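Side-chain contacts in AtFKBP42 (Arabidopsis thaliana, PDB 2F4E), which probably speeds protein folding by cis-trans isomerisation of peptidyl-prolyl bonds, modulates vacuolar uptake of MRP transporter substrates, and regulates cell elongation and orientation: residues A[68-73]-A[111-116]; A[72-77]-A[104-109]; A[76-79]-A[84-87]; A[86-89]-A[94-97]. All coordinates share one frame; numbering follows the deposited sequence.

Interaction 1 of 4, residues A[68-73]-A[111-116]; sequences STCFLH and IGVASM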
# COMPACT_ATOMS: atom_id res chain seq x y z
N SER A 68 -6.86 -13.17 4.10
CA SER A 68 -7.11 -12.48 5.36
C SER A 68 -7.75 -11.09 5.17
O SER A 68 -7.54 -10.42 4.16
CB SER A 68 -5.78 -12.31 6.11
OG SER A 68 -5.95 -11.55 7.29
N THR A 69 -8.55 -10.68 6.14
CA THR A 69 -9.18 -9.36 6.10
C THR A 69 -8.23 -8.38 6.79
O THR A 69 -7.79 -8.60 7.93
CB THR A 69 -10.53 -9.36 6.83
OG1 THR A 69 -11.46 -10.17 6.09
CG2 THR A 69 -11.08 -7.96 6.94
N CYS A 70 -7.91 -7.30 6.10
CA CYS A 70 -7.00 -6.31 6.65
C CYS A 70 -7.65 -4.93 6.76
O CYS A 70 -8.34 -4.46 5.86
CB CYS A 70 -5.76 -6.21 5.76
SG CYS A 70 -5.15 -7.82 5.14
N PHE A 71 -7.41 -4.29 7.89
CA PHE A 71 -7.90 -2.95 8.13
C PHE A 71 -6.67 -2.07 8.12
O PHE A 71 -5.70 -2.35 8.83
CB PHE A 71 -8.63 -2.90 9.47
CG PHE A 71 -9.97 -3.56 9.43
CD1 PHE A 71 -11.05 -2.93 8.83
CD2 PHE A 71 -10.14 -4.85 9.92
CE1 PHE A 71 -12.29 -3.57 8.71
CE2 PHE A 71 -11.36 -5.50 9.80
CZ PHE A 71 -12.44 -4.86 9.20
N LEU A 72 -6.70 -1.03 7.30
CA LEU A 72 -5.54 -0.16 7.19
C LEU A 72 -5.79 1.28 6.77
O LEU A 72 -6.83 1.62 6.19
CB LEU A 72 -4.54 -0.80 6.21
CG LEU A 72 -5.02 -0.83 4.75
CD1 LEU A 72 -4.25 0.18 3.95
CD2 LEU A 72 -4.82 -2.21 4.18
N HIS A 73 -4.82 2.12 7.09
CA HIS A 73 -4.83 3.53 6.74
C HIS A 73 -3.72 3.69 5.70
O HIS A 73 -2.76 2.93 5.71
CB HIS A 73 -4.47 4.41 7.94
CG HIS A 73 -5.64 4.85 8.75
ND1 HIS A 73 -6.76 5.44 8.18
CD2 HIS A 73 -5.87 4.85 10.08
CE1 HIS A 73 -7.61 5.78 9.12
NE2 HIS A 73 -7.09 5.43 10.29
N ILE A 111 0.01 -6.71 -2.25
CA ILE A 111 1.26 -7.46 -2.18
C ILE A 111 2.13 -6.91 -1.06
O ILE A 111 2.77 -7.67 -0.33
CB ILE A 111 2.01 -7.40 -3.53
CG1 ILE A 111 1.25 -8.24 -4.57
CG2 ILE A 111 3.43 -7.88 -3.35
CD1 ILE A 111 1.75 -8.07 -5.98
N GLY A 112 2.14 -5.59 -0.90
CA GLY A 112 2.93 -4.99 0.15
C GLY A 112 2.33 -5.31 1.49
O GLY A 112 3.05 -5.74 2.39
N VAL A 113 1.02 -5.12 1.62
CA VAL A 113 0.30 -5.39 2.87
C VAL A 113 0.53 -6.81 3.35
O VAL A 113 0.74 -7.05 4.53
CB VAL A 113 -1.23 -5.16 2.69
CG1 VAL A 113 -1.98 -5.78 3.84
CG2 VAL A 113 -1.54 -3.67 2.61
N ALA A 114 0.49 -7.74 2.41
CA ALA A 114 0.68 -9.15 2.72
C ALA A 114 2.01 -9.41 3.41
O ALA A 114 2.20 -10.46 4.02
CB ALA A 114 0.59 -10.00 1.43
N SER A 115 2.93 -8.46 3.33
CA SER A 115 4.25 -8.62 3.93
C SER A 115 4.38 -7.87 5.24
O SER A 115 5.43 -7.88 5.87
CB SER A 115 5.33 -8.12 2.97
OG SER A 115 5.48 -6.71 3.08
N MET A 116 3.30 -7.23 5.66
CA MET A 116 3.33 -6.44 6.88
C MET A 116 2.74 -7.12 8.11
O MET A 116 1.92 -8.03 8.03
CB MET A 116 2.61 -5.11 6.63
CG MET A 116 3.25 -4.24 5.57
SD MET A 116 2.30 -2.77 5.18
CE MET A 116 2.93 -1.65 6.37

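Interaction 2 of 4, residues A[72-77]-A[104-109]; sequences LHYRAW and KELAGL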
# COMPACT_ATOMS: atom_id res chain seq x y z
N LEU A 72 -6.70 -1.03 7.30
CA LEU A 72 -5.54 -0.16 7.19
C LEU A 72 -5.79 1.28 6.77
O LEU A 72 -6.83 1.62 6.19
CB LEU A 72 -4.54 -0.80 6.21
CG LEU A 72 -5.02 -0.83 4.75
CD1 LEU A 72 -4.25 0.18 3.95
CD2 LEU A 72 -4.82 -2.21 4.18
N HIS A 73 -4.82 2.12 7.09
CA HIS A 73 -4.83 3.53 6.74
C HIS A 73 -3.72 3.69 5.70
O HIS A 73 -2.76 2.93 5.71
CB HIS A 73 -4.47 4.41 7.94
CG HIS A 73 -5.64 4.85 8.75
ND1 HIS A 73 -6.76 5.44 8.18
CD2 HIS A 73 -5.87 4.85 10.08
CE1 HIS A 73 -7.61 5.78 9.12
NE2 HIS A 73 -7.09 5.43 10.29
N TYR A 74 -3.86 4.66 4.80
CA TYR A 74 -2.81 4.87 3.80
C TYR A 74 -2.95 6.14 2.99
O TYR A 74 -4.04 6.71 2.87
CB TYR A 74 -2.74 3.67 2.85
CG TYR A 74 -3.75 3.68 1.72
CD1 TYR A 74 -3.48 4.33 0.52
CD2 TYR A 74 -4.97 3.02 1.85
CE1 TYR A 74 -4.41 4.33 -0.52
CE2 TYR A 74 -5.90 3.02 0.83
CZ TYR A 74 -5.62 3.67 -0.36
OH TYR A 74 -6.56 3.67 -1.37
N ARG A 75 -1.83 6.59 2.45
CA ARG A 75 -1.79 7.77 1.59
C ARG A 75 -1.17 7.28 0.29
O ARG A 75 -0.35 6.36 0.30
CB ARG A 75 -0.92 8.88 2.17
CG ARG A 75 -1.44 9.48 3.45
CD ARG A 75 -0.62 10.70 3.85
NE ARG A 75 -1.10 11.28 5.09
CZ ARG A 75 -0.71 10.90 6.31
NH1 ARG A 75 0.18 9.94 6.47
NH2 ARG A 75 -1.26 11.48 7.37
N ALA A 76 -1.58 7.87 -0.82
CA ALA A 76 -1.04 7.45 -2.10
C ALA A 76 -0.58 8.67 -2.89
O ALA A 76 -1.27 9.69 -2.94
CB ALA A 76 -2.07 6.67 -2.87
N TRP A 77 0.58 8.54 -3.50
CA TRP A 77 1.17 9.63 -4.28
C TRP A 77 1.66 9.07 -5.61
O TRP A 77 2.23 7.97 -5.66
CB TRP A 77 2.40 10.20 -3.55
CG TRP A 77 2.16 11.01 -2.34
CD1 TRP A 77 1.86 12.34 -2.29
CD2 TRP A 77 2.26 10.58 -0.98
NE1 TRP A 77 1.77 12.76 -0.99
CE2 TRP A 77 2.01 11.70 -0.17
CE3 TRP A 77 2.54 9.34 -0.37
CZ2 TRP A 77 2.03 11.63 1.22
CZ3 TRP A 77 2.56 9.28 1.01
CH2 TRP A 77 2.30 10.41 1.79
N LYS A 104 -8.34 -4.37 -8.68
CA LYS A 104 -7.12 -4.43 -9.48
C LYS A 104 -6.17 -3.27 -9.25
O LYS A 104 -4.94 -3.44 -9.28
CB LYS A 104 -7.48 -4.52 -10.97
CG LYS A 104 -6.25 -4.69 -11.86
CD LYS A 104 -6.61 -4.72 -13.33
CE LYS A 104 -5.36 -4.83 -14.18
NZ LYS A 104 -5.70 -4.89 -15.63
N GLU A 105 -6.72 -2.09 -9.01
CA GLU A 105 -5.89 -0.91 -8.80
C GLU A 105 -5.11 -0.93 -7.49
O GLU A 105 -4.24 -0.07 -7.28
CB GLU A 105 -6.74 0.38 -8.90
CG GLU A 105 -7.77 0.55 -7.79
CD GLU A 105 -9.14 -0.02 -8.14
OE1 GLU A 105 -9.20 -0.97 -8.96
OE2 GLU A 105 -10.15 0.47 -7.58
N LEU A 106 -5.40 -1.90 -6.63
CA LEU A 106 -4.71 -2.02 -5.35
C LEU A 106 -3.85 -3.29 -5.30
O LEU A 106 -3.34 -3.66 -4.25
CB LEU A 106 -5.71 -2.06 -4.20
CG LEU A 106 -6.74 -0.94 -4.04
CD1 LEU A 106 -7.71 -1.32 -2.94
CD2 LEU A 106 -6.06 0.38 -3.75
N ALA A 107 -3.72 -3.94 -6.45
CA ALA A 107 -2.94 -5.18 -6.57
C ALA A 107 -1.57 -5.06 -5.93
O ALA A 107 -1.15 -5.93 -5.16
CB ALA A 107 -2.80 -5.57 -8.05
N GLY A 108 -0.86 -3.99 -6.27
CA GLY A 108 0.46 -3.76 -5.72
C GLY A 108 0.42 -3.52 -4.22
O GLY A 108 1.21 -4.09 -3.47
N LEU A 109 -0.51 -2.68 -3.78
CA LEU A 109 -0.64 -2.39 -2.37
C LEU A 109 -0.85 -3.68 -1.59
O LEU A 109 -0.19 -3.89 -0.58
CB LEU A 109 -1.81 -1.42 -2.14
CG LEU A 109 -2.21 -1.09 -0.70
CD1 LEU A 109 -1.03 -0.53 0.06
CD2 LEU A 109 -3.35 -0.10 -0.70

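Interaction 3 of 4, residues A[76-79]-A[84-87]; sequences AWTK and KFED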
# COMPACT_ATOMS: atom_id res chain seq x y z
N ALA A 76 -1.58 7.87 -0.82
CA ALA A 76 -1.04 7.45 -2.10
C ALA A 76 -0.58 8.67 -2.89
O ALA A 76 -1.27 9.69 -2.94
CB ALA A 76 -2.07 6.67 -2.87
N TRP A 77 0.58 8.54 -3.50
CA TRP A 77 1.17 9.63 -4.28
C TRP A 77 1.66 9.07 -5.61
O TRP A 77 2.23 7.97 -5.66
CB TRP A 77 2.40 10.20 -3.55
CG TRP A 77 2.16 11.01 -2.34
CD1 TRP A 77 1.86 12.34 -2.29
CD2 TRP A 77 2.26 10.58 -0.98
NE1 TRP A 77 1.77 12.76 -0.99
CE2 TRP A 77 2.01 11.70 -0.17
CE3 TRP A 77 2.54 9.34 -0.37
CZ2 TRP A 77 2.03 11.63 1.22
CZ3 TRP A 77 2.56 9.28 1.01
CH2 TRP A 77 2.30 10.41 1.79
N THR A 78 1.45 9.82 -6.68
CA THR A 78 1.96 9.42 -7.99
C THR A 78 3.43 9.80 -7.87
O THR A 78 3.77 10.88 -7.40
CB THR A 78 1.34 10.24 -9.13
OG1 THR A 78 1.31 11.63 -8.77
CG2 THR A 78 -0.07 9.76 -9.43
N LYS A 79 4.30 8.89 -8.28
CA LYS A 79 5.75 9.12 -8.19
C LYS A 79 6.28 10.28 -8.99
O LYS A 79 7.14 10.99 -8.52
CB LYS A 79 6.49 7.85 -8.62
CG LYS A 79 6.44 6.72 -7.63
CD LYS A 79 7.63 6.77 -6.70
CE LYS A 79 7.85 5.43 -6.03
NZ LYS A 79 9.23 5.34 -5.46
N LYS A 84 -0.69 13.88 -4.05
CA LYS A 84 -1.41 13.01 -3.13
C LYS A 84 -2.85 12.87 -3.62
O LYS A 84 -3.62 13.84 -3.59
CB LYS A 84 -1.40 13.61 -1.72
CG LYS A 84 -1.72 12.62 -0.62
CD LYS A 84 -1.83 13.29 0.74
CE LYS A 84 -3.08 14.15 0.83
NZ LYS A 84 -3.37 14.62 2.22
N PHE A 85 -3.22 11.68 -4.08
CA PHE A 85 -4.58 11.47 -4.57
C PHE A 85 -5.42 10.58 -3.65
O PHE A 85 -6.55 10.23 -3.97
CB PHE A 85 -4.53 10.90 -5.99
CG PHE A 85 -3.96 9.51 -6.07
CD1 PHE A 85 -4.78 8.40 -5.91
CD2 PHE A 85 -2.61 9.31 -6.32
CE1 PHE A 85 -4.27 7.10 -6.02
CE2 PHE A 85 -2.08 8.02 -6.43
CZ PHE A 85 -2.91 6.91 -6.28
N GLU A 86 -4.86 10.22 -2.50
CA GLU A 86 -5.58 9.39 -1.54
C GLU A 86 -4.95 9.60 -0.16
O GLU A 86 -3.72 9.68 -0.05
CB GLU A 86 -5.50 7.92 -1.94
CG GLU A 86 -6.81 7.15 -1.86
CD GLU A 86 -7.32 6.67 -3.22
OE1 GLU A 86 -7.44 7.49 -4.16
OE2 GLU A 86 -7.62 5.46 -3.38
N ASP A 87 -5.79 9.69 0.87
CA ASP A 87 -5.35 9.90 2.25
C ASP A 87 -6.47 9.49 3.20
O ASP A 87 -7.31 10.31 3.57
CB ASP A 87 -5.03 11.39 2.47
CG ASP A 87 -4.20 11.64 3.72
OD1 ASP A 87 -4.48 11.04 4.78
OD2 ASP A 87 -3.27 12.46 3.65

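Interaction 4 of 4, residues A[86-89]-A[94-97]; sequences EDTW and PIEL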
# COMPACT_ATOMS: atom_id res chain seq x y z
N GLU A 86 -4.86 10.22 -2.50
CA GLU A 86 -5.58 9.39 -1.54
C GLU A 86 -4.95 9.60 -0.16
O GLU A 86 -3.72 9.68 -0.05
CB GLU A 86 -5.50 7.92 -1.94
CG GLU A 86 -6.81 7.15 -1.86
CD GLU A 86 -7.32 6.67 -3.22
OE1 GLU A 86 -7.44 7.49 -4.16
OE2 GLU A 86 -7.62 5.46 -3.38
N ASP A 87 -5.79 9.69 0.87
CA ASP A 87 -5.35 9.90 2.25
C ASP A 87 -6.47 9.49 3.20
O ASP A 87 -7.31 10.31 3.57
CB ASP A 87 -5.03 11.39 2.47
CG ASP A 87 -4.20 11.64 3.72
OD1 ASP A 87 -4.48 11.04 4.78
OD2 ASP A 87 -3.27 12.46 3.65
N THR A 88 -6.49 8.22 3.59
CA THR A 88 -7.53 7.73 4.50
C THR A 88 -7.47 8.36 5.88
O THR A 88 -8.49 8.42 6.55
CB THR A 88 -7.49 6.19 4.64
OG1 THR A 88 -6.26 5.79 5.26
CG2 THR A 88 -7.64 5.53 3.26
N TRP A 89 -6.30 8.83 6.30
CA TRP A 89 -6.19 9.49 7.61
C TRP A 89 -6.94 10.81 7.59
O TRP A 89 -7.67 11.12 8.52
CB TRP A 89 -4.73 9.76 7.97
CG TRP A 89 -4.00 8.60 8.56
CD1 TRP A 89 -4.19 8.05 9.79
CD2 TRP A 89 -2.95 7.85 7.94
NE1 TRP A 89 -3.32 7.01 9.98
CE2 TRP A 89 -2.54 6.87 8.86
CE3 TRP A 89 -2.31 7.92 6.70
CZ2 TRP A 89 -1.52 5.96 8.59
CZ3 TRP A 89 -1.29 7.02 6.42
CH2 TRP A 89 -0.91 6.05 7.36
N PRO A 94 -10.49 4.45 7.48
CA PRO A 94 -9.60 3.37 7.06
C PRO A 94 -10.35 2.39 6.17
O PRO A 94 -11.58 2.38 6.16
CB PRO A 94 -9.17 2.75 8.40
CG PRO A 94 -10.36 2.96 9.25
CD PRO A 94 -10.78 4.38 8.92
N ILE A 95 -9.62 1.59 5.40
CA ILE A 95 -10.29 0.65 4.52
C ILE A 95 -10.16 -0.78 4.96
O ILE A 95 -9.35 -1.13 5.82
CB ILE A 95 -9.78 0.74 3.06
CG1 ILE A 95 -8.28 0.46 3.01
CG2 ILE A 95 -10.11 2.10 2.48
CD1 ILE A 95 -7.76 0.10 1.63
N GLU A 96 -10.99 -1.62 4.36
CA GLU A 96 -10.99 -3.05 4.62
C GLU A 96 -10.53 -3.67 3.32
O GLU A 96 -11.19 -3.53 2.29
CB GLU A 96 -12.39 -3.54 4.95
CG GLU A 96 -12.49 -5.03 5.19
CD GLU A 96 -13.88 -5.45 5.63
OE1 GLU A 96 -14.54 -4.66 6.33
OE2 GLU A 96 -14.31 -6.57 5.26
N LEU A 97 -9.39 -4.34 3.36
CA LEU A 97 -8.83 -4.97 2.17
C LEU A 97 -8.78 -6.48 2.37
O LEU A 97 -8.08 -6.97 3.26
CB LEU A 97 -7.42 -4.43 1.94
CG LEU A 97 -6.64 -4.98 0.74
CD1 LEU A 97 -7.19 -4.39 -0.54
CD2 LEU A 97 -5.18 -4.60 0.89

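Interaction 1 of 4, residues A[68-73]-A[111-116]
Gly112 O, the carbonyl just before the Val113 that meets Cys70 and Leu72, is gripped by two donors from one residue. Ser115 OG lies 2.7 Å from Gly112 O, in the carbonyl plane. Ser115 N donates to Gly112 O at 2.9 Å. The contact belongs to the FKBP fold, in which a curled antiparallel sheet wraps round a short helix. Here strand 69-78 faces Val113 of helix 107-113. Behind Val113 the chain makes a type I beta turn, closed by Met116 N bonding to Val113 O at 2.8 Å. Ser115 OG also bonds to Lys53 NZ of strand 51-55, so the serine fastens the chain just past Val113 to the sheet as well.

The contact across the segments is purely apolar and small, with about 104 Å² buried. All three residues that touch are buried. Val113 serves both strand residues, one with each methyl. Val113 CG1 lies trans to the backbone N (chi1 165°) and packs on Cys70 SG at 4.0 Å. Its CG2 turns to the other strand residue. Leu72 and Val113 reach toward each other tip to tip. Leu72 also packs on Val153 of strand 149-158 and on Ile95 of strand 95-98, while Cys70 touches Leu99, so both strand residues also pack on the sheet or on a loop. The two leucine methyls are not equivalent here: Leu72 CD2 lies 3.9 Å from Val113 CG2, whereas Leu72 CD1 is 4.9 Å from that same methyl.

Interaction 2 of 4, residues A[72-77]-A[104-109]
Tyr74 points from strand 69-78 to the start of helix 107-113 and meets Leu109 and Leu106 there. Its CB is the remote end: the nearest Leu109 atom, CD2, is 5.2 Å from Tyr74 CB. Contact begins with the ring. The chi1 of 82° sets CG between the backbone N and the carbonyl carbon, and chi2 of 87° turns the ring across that bond. One face is then presented to the helix. Leu109 CD2 sits over that face, 4.2 Å from the centroid of the Tyr74 ring and only 7° off its normal. This is a well-centred CH-pi contact. The methyl is shared almost evenly round the ring: Tyr74 CG is 4.5 Å from Leu109 CD2, and Tyr74 CE2 is nearest at 4.3 Å.

At the tip, Tyr74 OH touches Leu106 CD2 at 4.1 Å. The two side chains cross there at about a right angle. The polar partner of Tyr74 OH is Glu86 OE2, to which it is hydrogen-bonded, so a buried hydroxyl is satisfied and the ring is held at both ends. In canonical FKBPs a tyrosine at this place, bonded to an acidic side chain, lines the active-site pocket, and the helix start forms its floor. Tyr74, Glu86, Leu106 and Leu109 probably hold the corresponding positions here.

Leu106 takes the N-cap position of helix 107-113 and also packs on Leu97 of strand 95-98. Tyr74 thus lies between the helix start and the sheet, touching Val153 of strand 149-158 and Ile95 of strand 95-98.

Interaction 3 of 4, residues A[76-79]-A[84-87]
Ala76 uses both of its backbone polar atoms on strand 84-87. Ala76 N donates to Glu86 O at 2.9 Å (158° at the hydrogen), coming from above the carbonyl plane. Ala76 O accepts from Phe85 N at 3.0 Å and also faces a CA-H...O contact from Lys84 CA. These bonds join strands 69-78 and 84-87 in an antiparallel beta hairpin, where Trp77 and Lys84 form a non-hydrogen-bonded pair. Phe85 CG sits between its backbone N and carbonyl carbon (chi1 67°), which brings the ring back to Ala76. Ala76 CB lies over one ring face, 3.5 Å from Phe85 CZ, while Thr78 N is at the ring edge. With an alanine in place of Phe85, Ala76 CB would probably lose its aromatic cover, and a gap would open beside Thr78 CG2 and Leu149. Among charges, Lys84 NZ bonds to Asp87 OD2 at 2.6 Å, on the anti side, 30° out of the carboxylate plane. That oxygen also takes Arg75 NE, and Asp87 OD1 accepts from His90 N. Glu86 OE2 is hydrogen-bonded to Tyr74 OH. Trp77 NE1 has a weak bond to Asn35 O. Thr78 OG1 pairs with Ser81 OG. Lys84 CG lies over the indole face, 3.9 Å from the centroid of the Trp77 five-membered ring.

Interaction 4 of 4, residues A[86-89]-A[94-97]
Thr88 has chi1 64°, which sets OG1 between the backbone N and the carbonyl carbon and sends CG2 to Ile95. Ile95 chi1 of 59° puts CG1 between the backbone N and the carbonyl carbon, which leaves CG2 beside the N and facing the threonine methyl. This contact closes the loop in the broken edge strand of the FKBP fold. Strands 84-87 and 95-98 both pair antiparallel with strand 69-78, and the chain between them leaves the sheet before rejoining it at Ile95. No hydrogen bond links the two segments; they meet by van der Waals contact, with about 100 Å² buried, and both are bonded to strand 69-78. Thr88 CB rests on Pro94 CA at 4.3 Å. Thr88 CA and Pro94 CA are 5.5 Å apart.

Thr88 OG1 does not bond to the facing segment. It accepts from Tyr74 N and is hydrogen-bonded to His73 ND1, so a buried hydroxyl is satisfied by strand 69-78. These two bonds probably fix the rotation of the threonine and hold its methyl toward Ile95. Trp89 turns the other way and stacks on the His73 ring, while Pro94 packs on the same histidine. Strand 69-78 therefore underlies both ends of the loop. Ile95 also packs on Tyr74, which extends the apolar patch inward. The methyl contact is loose: Thr88 CG2 and Ile95 CG2 are 4.3 Å apart, and Thr88 CG2 is 5.1 Å from Ile95 CG1.

Strand 69-78 supplies one segment of interactions 1 to 3, and both segments of interaction 4 are bonded to it. Interactions 1 and 2 use successive parts of its inner face against helix 107-113, and their centres are about 10 Å apart. Interaction 3 carries the strand into its hairpin, about 18 Å from the centre of interaction 1 and on the opposite side of the chain's centre. Interaction 4 lies about 8 Å from interaction 2, centre to centre. Probable hydrogen bonds join interactions 1 and 4: Cys70 O to Leu97 N at 2.7 Å, and Leu72 O to Ile95 N at 2.9 Å. Interaction 2 probably lies at the family's proline pocket, which Glu86 of interaction 3 probably borders.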